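PDB 2FYI: HTH-type transcriptional regulator cbl from Escherichia coli K12, which is a LysR-family transcriptional regulator, represented by its cofactor-binding domain, that may act as an accessory regulator of the cys regulon. Local coordinates for residues 127-131 with 185-189. Numbering follows the deposited sequence.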
ATOM      1  N   ARG A 127     -11.946  11.699 -10.118  1.00 34.56           N
ATOM      2  CA  ARG A 127     -12.484  12.985  -9.727  1.00 35.59           C
ATOM      3  C   ARG A 127     -11.421  14.031  -9.959  1.00 35.34           C
ATOM      4  O   ARG A 127     -11.741  15.149 -10.356  1.00 35.73           O
ATOM      5  CB  ARG A 127     -12.904  13.024  -8.271  1.00 37.20           C
ATOM      6  CG  ARG A 127     -13.875  11.977  -7.912  1.00 39.22           C
ATOM      7  CD  ARG A 127     -15.127  12.245  -8.576  1.00 41.37           C
ATOM      8  NE  ARG A 127     -15.691  10.978  -8.999  1.00 45.11           N
ATOM      9  CZ  ARG A 127     -16.611  10.293  -8.321  1.00 46.80           C
ATOM     10  NH1 ARG A 127     -17.090  10.736  -7.162  1.00 48.09           N
ATOM     11  NH2 ARG A 127     -17.063   9.158  -8.809  1.00 47.35           N
ATOM     12  N   ILE A 128     -10.161  13.665  -9.714  1.00 34.24           N
ATOM     13  CA  ILE A 128      -9.039  14.552  -9.976  1.00 33.69           C
ATOM     14  C   ILE A 128      -8.858  14.818 -11.486  1.00 33.32           C
ATOM     15  O   ILE A 128      -8.846  15.963 -11.917  1.00 32.27           O
ATOM     16  CB  ILE A 128      -7.735  14.020  -9.335  1.00 33.91           C
ATOM     17  CG1 ILE A 128      -7.880  13.930  -7.814  1.00 34.26           C
ATOM     18  CG2 ILE A 128      -6.531  14.903  -9.700  1.00 32.77           C
ATOM     19  CD1 ILE A 128      -6.757  13.126  -7.136  1.00 33.99           C
ATOM     20  N   ASP A 129      -8.740  13.769 -12.287  1.00 33.27           N
ATOM     21  CA  ASP A 129      -8.563  13.958 -13.702  1.00 33.73           C
ATOM     22  C   ASP A 129      -9.703  14.795 -14.292  1.00 33.41           C
ATOM     23  O   ASP A 129      -9.471  15.738 -15.067  1.00 32.93           O
ATOM     24  CB  ASP A 129      -8.476  12.605 -14.392  1.00 37.05           C
ATOM     25  CG  ASP A 129      -7.103  11.919 -14.209  1.00 40.71           C
ATOM     26  OD1 ASP A 129      -6.106  12.556 -13.753  1.00 42.69           O
ATOM     27  OD2 ASP A 129      -7.007  10.718 -14.541  1.00 41.71           O
ATOM     28  N   ASP A 130     -10.940  14.462 -13.932  1.00 32.48           N
ATOM     29  CA  ASP A 130     -12.097  15.150 -14.497  1.00 32.31           C
ATOM     30  C   ASP A 130     -12.168  16.602 -14.110  1.00 31.06           C
ATOM     31  O   ASP A 130     -12.548  17.455 -14.904  1.00 29.90           O
ATOM     32  CB  ASP A 130     -13.367  14.483 -14.041  1.00 35.06           C
ATOM     33  CG  ASP A 130     -13.516  13.100 -14.617  1.00 38.09           C
ATOM     34  OD1 ASP A 130     -12.644  12.738 -15.457  1.00 39.18           O
ATOM     35  OD2 ASP A 130     -14.495  12.388 -14.234  1.00 38.87           O
ATOM     36  N   ALA A 131     -11.826  16.886 -12.862  1.00 30.08           N
ATOM     37  CA  ALA A 131     -11.802  18.255 -12.425  1.00 28.79           C
ATOM     38  C   ALA A 131     -10.872  19.016 -13.368  1.00 29.05           C
ATOM     39  O   ALA A 131     -11.294  20.020 -13.938  1.00 30.45           O
ATOM     40  CB  ALA A 131     -11.335  18.348 -11.018  1.00 28.69           C
ATOM     41  N   LEU A 185     -13.247  22.175  -5.176  1.00 33.00           N
ATOM     42  CA  LEU A 185     -12.559  22.053  -6.455  1.00 32.30           C
ATOM     43  C   LEU A 185     -12.736  20.692  -7.061  1.00 32.84           C
ATOM     44  O   LEU A 185     -12.649  20.552  -8.262  1.00 33.52           O
ATOM     45  CB  LEU A 185     -11.060  22.294  -6.298  1.00 30.90           C
ATOM     46  CG  LEU A 185     -10.655  23.654  -5.750  1.00 29.87           C
ATOM     47  CD1 LEU A 185      -9.137  23.713  -5.810  1.00 29.47           C
ATOM     48  CD2 LEU A 185     -11.285  24.742  -6.543  1.00 28.30           C
ATOM     49  N   PHE A 186     -12.933  19.682  -6.232  1.00 33.30           N
ATOM     50  CA  PHE A 186     -13.181  18.337  -6.728  1.00 33.94           C
ATOM     51  C   PHE A 186     -14.538  17.796  -6.268  1.00 35.83           C
ATOM     52  O   PHE A 186     -15.067  18.220  -5.237  1.00 36.82           O
ATOM     53  CB  PHE A 186     -12.097  17.427  -6.229  1.00 32.27           C
ATOM     54  CG  PHE A 186     -10.736  17.899  -6.566  1.00 32.16           C
ATOM     55  CD1 PHE A 186     -10.206  17.678  -7.834  1.00 32.07           C
ATOM     56  CD2 PHE A 186      -9.959  18.552  -5.623  1.00 31.79           C
ATOM     57  CE1 PHE A 186      -8.907  18.117  -8.157  1.00 31.76           C
ATOM     58  CE2 PHE A 186      -8.658  18.996  -5.947  1.00 31.47           C
ATOM     59  CZ  PHE A 186      -8.135  18.780  -7.214  1.00 30.85           C
ATOM     60  N   ASP A 187     -15.106  16.856  -7.014  1.00 37.06           N
ATOM     61  CA  ASP A 187     -16.318  16.197  -6.539  1.00 38.53           C
ATOM     62  C   ASP A 187     -16.057  15.146  -5.464  1.00 38.22           C
ATOM     63  O   ASP A 187     -14.929  14.629  -5.339  1.00 38.44           O
ATOM     64  CB  ASP A 187     -17.079  15.581  -7.705  1.00 41.40           C
ATOM     65  CG  ASP A 187     -17.631  16.634  -8.641  1.00 43.78           C
ATOM     66  OD1 ASP A 187     -17.654  17.831  -8.216  1.00 45.33           O
ATOM     67  OD2 ASP A 187     -18.025  16.281  -9.784  1.00 43.60           O
ATOM     68  N   ALA A 188     -17.115  14.855  -4.697  1.00 37.31           N
ATOM     69  CA  ALA A 188     -17.126  13.839  -3.636  1.00 35.92           C
ATOM     70  C   ALA A 188     -16.991  12.432  -4.184  1.00 35.53           C
ATOM     71  O   ALA A 188     -17.387  12.163  -5.299  1.00 34.62           O
ATOM     72  CB  ALA A 188     -18.396  13.930  -2.878  1.00 35.03           C
ATOM     73  N   ASN A 189     -16.438  11.536  -3.373  1.00 35.93           N
ATOM     74  CA  ASN A 189     -16.394  10.104  -3.680  1.00 35.40           C
ATOM     75  C   ASN A 189     -17.273   9.353  -2.704  1.00 34.74           C
ATOM     76  O   ASN A 189     -17.688   9.896  -1.685  1.00 35.33           O
ATOM     77  CB  ASN A 189     -14.967   9.601  -3.533  1.00 35.92           C
ATOM     78  CG  ASN A 189     -13.991  10.426  -4.330  1.00 36.74           C
ATOM     79  OD1 ASN A 189     -13.833  10.227  -5.539  1.00 37.35           O
ATOM     80  ND2 ASN A 189     -13.349  11.378  -3.669  1.00 36.34           N
TER
HETATM   81  O   HOH W   1     -14.490  16.354  -9.855  1.00 35.33           O
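Arg127 reaches from its helix to the backbone of the loop ahead of strand 189-196, where its NH1 donates to Ala188 O. The bond is markedly bent, with an N-H...O angle of 119°, and the Arg127 NH1 to Ala188 O separation of 2.4 Å is too short to trust at 2.8 Å resolution; the evidence for the pairing is rather that Ala188 O lies at the guanidinium edge, near its plane. Asn189 OD1 sits over one face of the same group, 3.7 Å from Arg127 NH1, and the amide and guanidinium planes are only 18° apart. Bends at chi2 (-68°) and chi3 carry the arginine chain past Asn189, the two side chains running in opposite directions, while Arg127 CD passes 4.0 Å from Asp187 CB.

Beside Arg127 and one turn later the contact is apolar: Ile128 CG2 lies 4.3 Å from Phe186 CE1, and Ala131 CB approaches Phe186 CD1 obliquely at 3.4 Å. Replacing the Phe186 ring with an alanine methyl is likely to open a gap against Ala131 CB and Ile128 CG2. Between the polar and apolar ends a water bridges the backbones, donating to Arg127 O and accepting from Asp187 N, at 3.0 Å from each.

Further out, Asn189 ND2 hydrogen-bonds to Trp87 O, which probably helps to hold the amide beside the arginine. The contact thus joins helix 125-134 to the loop before strand 189-196 in the periplasmic-binding-protein-like cofactor-binding domain, with Phe186 also packing on Leu107 of helix 107-110 and Leu163 of strand 161-165, and Ile128 touching Leu163 and His89 of strand 79-94.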